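Local atomic coordinates of Crov588 (Cafeteriavirus, PDB entry 6NYR), a protein that is of unknown function but folds into a leucine-rich-repeat solenoid whose many FNIP repeats curve round into a ring. Residues A[242-245]-A[246-250]; A[220-224]-A[225-229]; A[270-273]-A[274-277]; A[159-162]-A[163-167]. One frame throughout, in Å; residues are numbered along the deposited sequence.

Contact 1: residues A[242-245]-A[246-250]; sequences QQIT and ENVLP
Leu249 packs against Ile244 across a type II beta turn that runs from Thr245 to Val248, in the loop between strands 233-235 and 255-257 of the leucine-rich-repeat solenoid. The CB of Leu249 faces the neighbouring coil, where it meets the ring of Pro272. Its CG is held anti to the carbonyl carbon (chi1 -61°), and this brings the branch point back over the turn to Ile244 CG2, 3.8 Å from Leu249 CG. Of the two terminal methyls, Leu249 CD1 lies 4.1 Å from the same Ile244 CG2 and also lies against the backbone O of Val270, while Leu249 CD2 ends 4.2 Å from Ile244 CG2. One isoleucine methyl thus sits against the forked end of the leucine, the two side chains crossing at about a right angle. The branch at Ile244 CB makes this possible: CG2 points across the turn while CG1 and CD1 run off along a separate arm. Val248 also faces Ile244, but its CG1 is modelled too close to Thr245 O, so the finer detail of that contact is doubtful. Asn247 takes a left-handed backbone conformation (phi 65°), which asparagine tolerates better than most residues. The turn is rather open, with Thr245 O 3.9 Å from Val248 N and no hydrogen bond between them. Thr245, Glu246 and Asn247 are exposed, and Ile244, Val248 and Leu249 are buried. Across the turn, cohesion therefore comes from dispersion and the hydrophobic effect, with polar residues leading round the bend on the solvent side.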
loop_
_atom_site.group_PDB
_atom_site.type_symbol
_atom_site.label_atom_id
_atom_site.label_comp_id
_atom_site.label_asym_id
_atom_site.label_seq_id
_atom_site.Cartn_x
_atom_site.Cartn_y
_atom_site.Cartn_z
ATOM N N GLN A 242 32.599 10.629 3.074
ATOM C CA GLN A 242 33.931 10.574 3.658
ATOM C C GLN A 242 34.455 9.146 3.607
ATOM O O GLN A 242 33.681 8.186 3.639
ATOM C CB GLN A 242 33.936 11.057 5.115
ATOM C CG GLN A 242 33.536 12.503 5.278
ATOM C CD GLN A 242 34.525 13.444 4.629
ATOM O OE1 GLN A 242 35.740 13.287 4.780
ATOM N NE2 GLN A 242 34.013 14.414 3.883
ATOM N N GLN A 243 35.776 9.010 3.528
ATOM C CA GLN A 243 36.373 7.682 3.536
ATOM C C GLN A 243 36.200 6.994 4.883
ATOM O O GLN A 243 36.326 7.612 5.944
ATOM C CB GLN A 243 37.858 7.727 3.179
ATOM C CG GLN A 243 38.112 7.572 1.698
ATOM C CD GLN A 243 39.479 6.975 1.409
ATOM O OE1 GLN A 243 40.297 6.797 2.313
ATOM N NE2 GLN A 243 39.708 6.606 0.153
ATOM N N ILE A 244 35.924 5.697 4.821
ATOM C CA ILE A 244 35.787 4.840 5.990
ATOM C C ILE A 244 36.971 3.886 5.978
ATOM O O ILE A 244 37.069 3.009 5.111
ATOM C CB ILE A 244 34.458 4.076 5.985
ATOM C CG1 ILE A 244 33.304 5.070 5.897
ATOM C CG2 ILE A 244 34.342 3.222 7.238
ATOM C CD1 ILE A 244 31.939 4.427 5.838
ATOM N N THR A 245 37.868 4.058 6.942
ATOM C CA THR A 245 39.093 3.277 7.005
ATOM C C THR A 245 38.893 2.074 7.929
ATOM O O THR A 245 37.775 1.745 8.328
ATOM C CB THR A 245 40.246 4.166 7.459
ATOM O OG1 THR A 245 39.966 4.674 8.772
ATOM C CG2 THR A 245 40.428 5.334 6.497
ATOM N N GLU A 246 39.978 1.379 8.248
ATOM C CA GLU A 246 39.912 0.188 9.082
ATOM C C GLU A 246 39.474 0.534 10.498
ATOM O O GLU A 246 39.806 1.596 11.030
ATOM C CB GLU A 246 41.281 -0.490 9.102
ATOM C CG GLU A 246 41.266 -1.989 9.333
ATOM C CD GLU A 246 42.625 -2.627 9.075
ATOM O OE1 GLU A 246 43.402 -2.070 8.270
ATOM O OE2 GLU A 246 42.914 -3.679 9.682
ATOM N N ASN A 247 38.701 -0.372 11.098
ATOM C CA ASN A 247 38.405 -0.350 12.527
ATOM C C ASN A 247 37.586 0.865 12.955
ATOM O O ASN A 247 37.689 1.311 14.101
ATOM C CB ASN A 247 39.694 -0.413 13.362
ATOM C CG ASN A 247 40.341 -1.787 13.345
ATOM O OD1 ASN A 247 41.327 -2.016 12.643
ATOM N ND2 ASN A 247 39.790 -2.708 14.127
ATOM N N VAL A 248 36.749 1.414 12.079
ATOM C CA VAL A 248 35.824 2.479 12.449
ATOM C C VAL A 248 34.385 1.961 12.510
ATOM O O VAL A 248 33.598 2.398 13.346
ATOM C CB VAL A 248 35.946 3.693 11.501
ATOM C CG1 VAL A 248 36.388 3.280 10.125
ATOM C CG2 VAL A 248 34.617 4.441 11.437
ATOM N N LEU A 249 34.021 1.041 11.622
ATOM C CA LEU A 249 32.701 0.414 11.729
ATOM C C LEU A 249 32.748 -0.689 12.779
ATOM O O LEU A 249 33.630 -1.552 12.718
ATOM C CB LEU A 249 32.260 -0.162 10.388
ATOM C CG LEU A 249 32.121 0.825 9.230
ATOM C CD1 LEU A 249 31.768 0.104 7.938
ATOM C CD2 LEU A 249 31.074 1.880 9.558
ATOM N N PRO A 250 31.842 -0.693 13.757
ATOM C CA PRO A 250 31.926 -1.702 14.820
ATOM C C PRO A 250 31.600 -3.095 14.302
ATOM O O PRO A 250 30.921 -3.282 13.290
ATOM C CB PRO A 250 30.894 -1.231 15.852
ATOM C CG PRO A 250 29.896 -0.458 15.051
ATOM C CD PRO A 250 30.672 0.195 13.923
#

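Contact 2: residues A[220-224]-A[225-229]; sequences QQITE and NVLPN
Thr223 and Val226 meet as the first and last residues of a type II beta turn on the outer side of the ring-shaped leucine-rich-repeat solenoid. The direct polar link is modest: Val226 N donates to Thr223 O in a weak hydrogen bond of 3.4 Å. Asn225 supplies the left-handed third position (phi 63°), a conformation asparagine accepts readily, and like Glu224 it is exposed, as suits polar side chains at a bend. Apolar packing lies on the buried side. Ile222 CG2 touches Leu227 CG at 3.7 Å and Leu227 CD1 at 3.8 Å, the two side chains crossing at about a right angle; the beta branch of Ile222 sends this methyl over the turn, and CG1 and CD1 form a second arm. Val226 turns CG2 toward the start of the turn, where it stands 3.9 Å from Thr223 CB; this branch lies beside the valine's own backbone N, while CG1 is anti to it (chi1 177°). Beyond the turn, Val226 packs on Ile200 and Leu227 on Pro250, in the loops of the two adjoining coils. Water completes the polar network: one molecule donates to Thr223 O over a short 2.5 Å and accepts from Leu227 N at 3.1 Å.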
loop_
_atom_site.group_PDB
_atom_site.type_symbol
_atom_site.label_atom_id
_atom_site.label_comp_id
_atom_site.label_asym_id
_atom_site.label_seq_id
_atom_site.Cartn_x
_atom_site.Cartn_y
_atom_site.Cartn_z
ATOM N N GLN A 220 30.812 14.613 7.971
ATOM C CA GLN A 220 32.040 14.665 8.747
ATOM C C GLN A 220 32.643 13.271 8.804
ATOM O O GLN A 220 31.922 12.269 8.752
ATOM C CB GLN A 220 31.785 15.165 10.173
ATOM C CG GLN A 220 31.195 16.556 10.256
ATOM C CD GLN A 220 32.145 17.626 9.762
ATOM O OE1 GLN A 220 33.350 17.576 10.019
ATOM N NE2 GLN A 220 31.606 18.603 9.041
ATOM N N GLN A 221 33.966 13.204 8.915
ATOM C CA GLN A 221 34.605 11.902 9.016
ATOM C C GLN A 221 34.200 11.175 10.292
ATOM O O GLN A 221 33.906 11.785 11.322
ATOM C CB GLN A 221 36.128 11.987 8.947
ATOM C CG GLN A 221 36.611 12.325 7.582
ATOM C CD GLN A 221 38.054 11.914 7.356
ATOM O OE1 GLN A 221 38.806 11.658 8.297
ATOM N NE2 GLN A 221 38.385 11.671 6.095
ATOM N N ILE A 222 34.200 9.849 10.207
ATOM C CA ILE A 222 33.996 8.974 11.356
ATOM C C ILE A 222 35.316 8.268 11.638
ATOM O O ILE A 222 35.795 7.480 10.815
ATOM C CB ILE A 222 32.869 7.962 11.111
ATOM C CG1 ILE A 222 31.597 8.689 10.682
ATOM C CG2 ILE A 222 32.612 7.141 12.371
ATOM C CD1 ILE A 222 31.035 9.615 11.736
ATOM N N THR A 223 35.900 8.559 12.796
ATOM C CA THR A 223 37.211 8.082 13.204
ATOM C C THR A 223 37.067 6.812 14.038
ATOM O O THR A 223 35.971 6.421 14.441
ATOM C CB THR A 223 37.907 9.196 13.995
ATOM O OG1 THR A 223 38.355 10.222 13.090
ATOM C CG2 THR A 223 39.082 8.702 14.827
ATOM N N GLU A 224 38.200 6.155 14.276
ATOM C CA GLU A 224 38.220 4.955 15.095
ATOM C C GLU A 224 37.605 5.228 16.460
ATOM O O GLU A 224 37.776 6.308 17.033
ATOM C CB GLU A 224 39.653 4.456 15.278
ATOM C CG GLU A 224 40.328 3.956 14.020
ATOM C CD GLU A 224 41.798 3.644 14.243
ATOM O OE1 GLU A 224 42.235 3.625 15.412
ATOM O OE2 GLU A 224 42.515 3.426 13.246
ATOM N N ASN A 225 36.900 4.231 16.987
ATOM C CA ASN A 225 36.395 4.250 18.356
ATOM C C ASN A 225 35.401 5.377 18.603
ATOM O O ASN A 225 35.210 5.802 19.748
ATOM C CB ASN A 225 37.555 4.344 19.357
ATOM C CG ASN A 225 38.497 3.155 19.272
ATOM O OD1 ASN A 225 39.701 3.314 19.073
ATOM N ND2 ASN A 225 37.947 1.955 19.412
ATOM N N VAL A 226 34.764 5.872 17.546
ATOM C CA VAL A 226 33.663 6.816 17.694
ATOM C C VAL A 226 32.328 6.085 17.731
ATOM O O VAL A 226 31.435 6.447 18.499
ATOM C CB VAL A 226 33.702 7.852 16.555
ATOM C CG1 VAL A 226 32.514 8.794 16.657
ATOM C CG2 VAL A 226 35.011 8.626 16.585
ATOM N N LEU A 227 32.179 5.053 16.910
ATOM C CA LEU A 227 30.956 4.262 16.835
ATOM C C LEU A 227 30.989 3.164 17.888
ATOM O O LEU A 227 31.968 2.407 17.955
ATOM C CB LEU A 227 30.811 3.649 15.451
ATOM C CG LEU A 227 30.639 4.636 14.294
ATOM C CD1 LEU A 227 30.624 3.930 12.957
ATOM C CD2 LEU A 227 29.352 5.429 14.494
ATOM N N PRO A 228 29.964 3.057 18.731
ATOM C CA PRO A 228 30.015 2.069 19.815
ATOM C C PRO A 228 29.880 0.644 19.302
ATOM O O PRO A 228 29.293 0.386 18.248
ATOM C CB PRO A 228 28.831 2.455 20.710
ATOM C CG PRO A 228 27.887 3.194 19.802
ATOM C CD PRO A 228 28.745 3.892 18.782
ATOM N N ASN A 229 30.434 -0.291 20.080
ATOM C CA ASN A 229 30.393 -1.706 19.731
ATOM C C ASN A 229 29.006 -2.319 19.876
ATOM O O ASN A 229 28.867 -3.532 19.681
ATOM C CB ASN A 229 31.396 -2.498 20.580
ATOM C CG ASN A 229 32.829 -2.300 20.123
ATOM O OD1 ASN A 229 33.095 -2.163 18.926
ATOM N ND2 ASN A 229 33.762 -2.299 21.070
HETATM O O HOH W 1 34.319 4.590 14.690
#

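Contact 3: residues A[270-273]-A[274-277]; sequences VLPN and SLTH
Pro272 and Leu275 close a type I beta turn with one nearly straight hydrogen bond, Leu275 N to Pro272 O at 3.1 Å with an N-H...O angle of 173°, the donor lying above the carbonyl plane. Proline suits the first position because its phi is locked and its ring offers a compact apolar surface, which also packs on Leu249 of the preceding coil. On the buried side, Leu275 reaches back over this ring: Leu275 CD1 is 3.7 Å from Pro272 CD, and Leu275 CG stands 4.0 Å from Pro272 CG. The leucine gets there because its CG lies beside its own backbone N (chi1 -81°), which tips the fork toward the start of the turn. Its CD1 also meets Leu271 CD2 at 4.1 Å, the two leucines crossing at about a right angle, and both pack on Leu256 of strand 255-257. Polar Asn273 suits the exposed second position, and its backbone O accepts from Ser296 OG of the following coil. Ser274, small and polar, brings OG to 3.7 Å from Pro272 CB and directs the hydroxyl to Leu253 O of the preceding coil, its main polar partner. As the chain enters strand 277-279, Thr276 OG1 lies in the plane of the His277 ring at its edge, hydrogen-bonded to His277 ND1 at 3.0 Å. In this protein that bond helps fix the ring's rotation where it stacks with Tyr255 and His299. Inward leucines and a turn before each parallel strand are typical of a leucine-rich-repeat solenoid.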
loop_
_atom_site.group_PDB
_atom_site.type_symbol
_atom_site.label_atom_id
_atom_site.label_comp_id
_atom_site.label_asym_id
_atom_site.label_seq_id
_atom_site.Cartn_x
_atom_site.Cartn_y
_atom_site.Cartn_z
ATOM N N VAL A 270 37.331 -3.123 6.273
ATOM C CA VAL A 270 36.506 -1.952 6.557
ATOM C C VAL A 270 35.065 -2.342 6.858
ATOM O O VAL A 270 34.469 -1.852 7.816
ATOM C CB VAL A 270 36.581 -0.952 5.381
ATOM C CG1 VAL A 270 35.656 0.231 5.625
ATOM C CG2 VAL A 270 38.010 -0.483 5.164
ATOM N N LEU A 271 34.499 -3.223 6.059
ATOM C CA LEU A 271 33.146 -3.716 6.272
ATOM C C LEU A 271 33.176 -4.869 7.265
ATOM O O LEU A 271 33.714 -5.937 6.962
ATOM C CB LEU A 271 32.513 -4.160 4.943
ATOM C CG LEU A 271 32.351 -3.064 3.895
ATOM C CD1 LEU A 271 31.825 -3.646 2.594
ATOM C CD2 LEU A 271 31.436 -1.969 4.407
ATOM N N PRO A 272 32.613 -4.700 8.461
ATOM C CA PRO A 272 32.678 -5.789 9.449
ATOM C C PRO A 272 31.949 -7.027 8.952
ATOM O O PRO A 272 30.918 -6.933 8.289
ATOM C CB PRO A 272 31.998 -5.199 10.690
ATOM C CG PRO A 272 31.093 -4.132 10.156
ATOM C CD PRO A 272 31.792 -3.566 8.938
ATOM N N ASN A 273 32.501 -8.198 9.281
ATOM C CA ASN A 273 31.941 -9.455 8.805
ATOM C C ASN A 273 30.538 -9.722 9.331
ATOM O O ASN A 273 29.874 -10.640 8.833
ATOM C CB ASN A 273 32.869 -10.607 9.199
ATOM C CG ASN A 273 34.088 -10.703 8.309
ATOM O OD1 ASN A 273 34.000 -10.481 7.100
ATOM N ND2 ASN A 273 35.233 -11.033 8.897
ATOM N N SER A 274 30.069 -8.946 10.310
ATOM C CA SER A 274 28.731 -9.136 10.853
ATOM C C SER A 274 27.631 -8.617 9.934
ATOM O O SER A 274 26.466 -8.994 10.112
ATOM C CB SER A 274 28.624 -8.433 12.210
ATOM O OG SER A 274 29.191 -7.130 12.146
ATOM N N LEU A 275 27.964 -7.771 8.963
ATOM C CA LEU A 275 26.938 -7.132 8.150
ATOM C C LEU A 275 26.156 -8.159 7.339
ATOM O O LEU A 275 26.738 -8.998 6.644
ATOM C CB LEU A 275 27.572 -6.102 7.213
ATOM C CG LEU A 275 27.897 -4.726 7.791
ATOM C CD1 LEU A 275 28.754 -3.935 6.798
ATOM C CD2 LEU A 275 26.632 -3.953 8.135
ATOM N N THR A 276 24.830 -8.078 7.423
ATOM C CA THR A 276 23.944 -8.886 6.596
ATOM C C THR A 276 23.296 -8.094 5.470
ATOM O O THR A 276 23.037 -8.659 4.401
ATOM C CB THR A 276 22.845 -9.520 7.458
ATOM O OG1 THR A 276 22.204 -8.507 8.246
ATOM C CG2 THR A 276 23.433 -10.586 8.373
ATOM N N HIS A 277 23.028 -6.806 5.681
ATOM C CA HIS A 277 22.370 -5.964 4.691
ATOM C C HIS A 277 23.235 -4.755 4.365
ATOM O O HIS A 277 23.630 -4.005 5.265
ATOM C CB HIS A 277 21.000 -5.489 5.189
ATOM C CG HIS A 277 20.001 -6.587 5.367
ATOM N ND1 HIS A 277 20.186 -7.632 6.247
ATOM C CD2 HIS A 277 18.806 -6.807 4.769
ATOM C CE1 HIS A 277 19.148 -8.445 6.187
ATOM N NE2 HIS A 277 18.296 -7.968 5.299
#

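Contact 4: residues A[159-162]-A[163-167]; sequences NVLP and NSLTH
The turn leading into strand 167-169, one of the parallel strands of the leucine-rich-repeat solenoid, is a type I beta turn closed between Pro162 and Leu165. Leu165 N donates to Pro162 O at 3.2 Å with an angle of 164° at the hydrogen, reaching the oxygen from above the carbonyl plane. Leu165 CB also lies 3.6 Å from Pro162 O. From there the side chain extends with CG trans to the backbone N (chi1 -157°), a torsion that carries the methyls past the proline ring; they come only loosely to Leu161, with CD2 of Leu165 4.3 Å from CD2 of Leu161. Both leucines rest on Leu146 of strand 145-147. Ser164 sets OG 3.6 Å from Pro162 CB, and the hydroxyl is bonded to Leu143 O and Gly141 O in the coil before. Thr166 OG1 meets the edge of the His167 ring in its plane, 2.8 Å from His167 ND1, and it is also bonded to Thr144 O. His167 stacks with His145 and Tyr189 of the adjoining strands. One backbone bond thus closes the turn, the Ser164 and Thr166 hydroxyls tie it to backbone carbonyls of the coil before, and the leucines pack inward as apolar bulk.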
loop_
_atom_site.group_PDB
_atom_site.type_symbol
_atom_site.label_atom_id
_atom_site.label_comp_id
_atom_site.label_asym_id
_atom_site.label_seq_id
_atom_site.Cartn_x
_atom_site.Cartn_y
_atom_site.Cartn_z
ATOM N N ASN A 159 23.642 16.690 31.296
ATOM C CA ASN A 159 22.624 16.477 32.321
ATOM C C ASN A 159 21.306 17.194 32.036
ATOM O O ASN A 159 20.500 17.388 32.954
ATOM C CB ASN A 159 23.116 16.886 33.722
ATOM C CG ASN A 159 24.402 16.191 34.120
ATOM O OD1 ASN A 159 24.605 15.012 33.818
ATOM N ND2 ASN A 159 25.276 16.916 34.814
ATOM N N VAL A 160 21.052 17.599 30.797
ATOM C CA VAL A 160 19.726 18.093 30.446
ATOM C C VAL A 160 18.831 16.960 29.954
ATOM O O VAL A 160 17.629 16.946 30.225
ATOM C CB VAL A 160 19.828 19.216 29.394
ATOM C CG1 VAL A 160 20.824 20.273 29.835
ATOM C CG2 VAL A 160 20.214 18.644 28.043
ATOM N N LEU A 161 19.397 16.002 29.231
ATOM C CA LEU A 161 18.636 14.848 28.772
ATOM C C LEU A 161 18.501 13.834 29.902
ATOM O O LEU A 161 19.501 13.500 30.550
ATOM C CB LEU A 161 19.313 14.212 27.565
ATOM C CG LEU A 161 19.415 15.096 26.320
ATOM C CD1 LEU A 161 20.237 14.403 25.238
ATOM C CD2 LEU A 161 18.034 15.469 25.800
ATOM N N PRO A 162 17.295 13.345 30.182
ATOM C CA PRO A 162 17.146 12.366 31.266
ATOM C C PRO A 162 18.025 11.147 31.030
ATOM O O PRO A 162 18.223 10.708 29.895
ATOM C CB PRO A 162 15.657 11.996 31.219
ATOM C CG PRO A 162 14.987 13.135 30.513
ATOM C CD PRO A 162 16.003 13.700 29.557
ATOM N N ASN A 163 18.558 10.600 32.121
ATOM C CA ASN A 163 19.357 9.376 32.004
ATOM C C ASN A 163 18.488 8.139 31.739
ATOM O O ASN A 163 18.990 7.010 31.795
ATOM C CB ASN A 163 20.222 9.172 33.251
ATOM C CG ASN A 163 19.416 9.119 34.531
ATOM O OD1 ASN A 163 18.304 8.588 34.563
ATOM N ND2 ASN A 163 19.978 9.670 35.602
ATOM N N SER A 164 17.204 8.346 31.456
ATOM C CA SER A 164 16.287 7.267 31.116
ATOM C C SER A 164 15.937 7.246 29.635
ATOM O O SER A 164 15.227 6.336 29.188
ATOM C CB SER A 164 15.000 7.399 31.939
ATOM O OG SER A 164 14.437 8.688 31.767
ATOM N N LEU A 165 16.427 8.209 28.864
ATOM C CA LEU A 165 16.011 8.366 27.477
ATOM C C LEU A 165 16.548 7.233 26.611
ATOM O O LEU A 165 17.732 6.887 26.681
ATOM C CB LEU A 165 16.506 9.708 26.944
ATOM C CG LEU A 165 15.787 10.339 25.755
ATOM C CD1 LEU A 165 14.455 10.929 26.176
ATOM C CD2 LEU A 165 16.681 11.396 25.110
ATOM N N THR A 166 15.668 6.657 25.794
ATOM C CA THR A 166 16.053 5.630 24.834
ATOM C C THR A 166 15.956 6.082 23.384
ATOM O O THR A 166 16.688 5.561 22.538
ATOM C CB THR A 166 15.180 4.374 25.004
ATOM O OG1 THR A 166 13.798 4.725 24.853
ATOM C CG2 THR A 166 15.402 3.732 26.361
ATOM N N HIS A 167 15.077 7.034 23.075
ATOM C CA HIS A 167 14.811 7.443 21.700
ATOM C C HIS A 167 14.918 8.955 21.598
ATOM O O HIS A 167 14.218 9.680 22.314
ATOM C CB HIS A 167 13.427 6.968 21.244
ATOM C CG HIS A 167 13.337 5.488 21.034
ATOM N ND1 HIS A 167 13.440 4.579 22.065
ATOM C CD2 HIS A 167 13.169 4.759 19.906
ATOM C CE1 HIS A 167 13.331 3.355 21.583
ATOM N NE2 HIS A 167 13.167 3.436 20.274
#

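All four contacts are local turns in loops between successive parallel strands of one solenoid, and they follow the chain in the order 4, 2, 1, 3. Contacts 1 and 2 are equivalent type II turns on the outer side of the ring, half exposed; their centres lie 7 Å apart and they pack on each other, yet a weak backbone bond and a water bridge accompany only contact 2. Contacts 3 and 4 are the corresponding type I turns before a strand, more buried, with firm backbone bonds and serine and threonine hydroxyls bound to the preceding coil. Contact 3 touches contact 1, whereas contact 4 stands apart, its nearest atoms about 12 Å from contact 2.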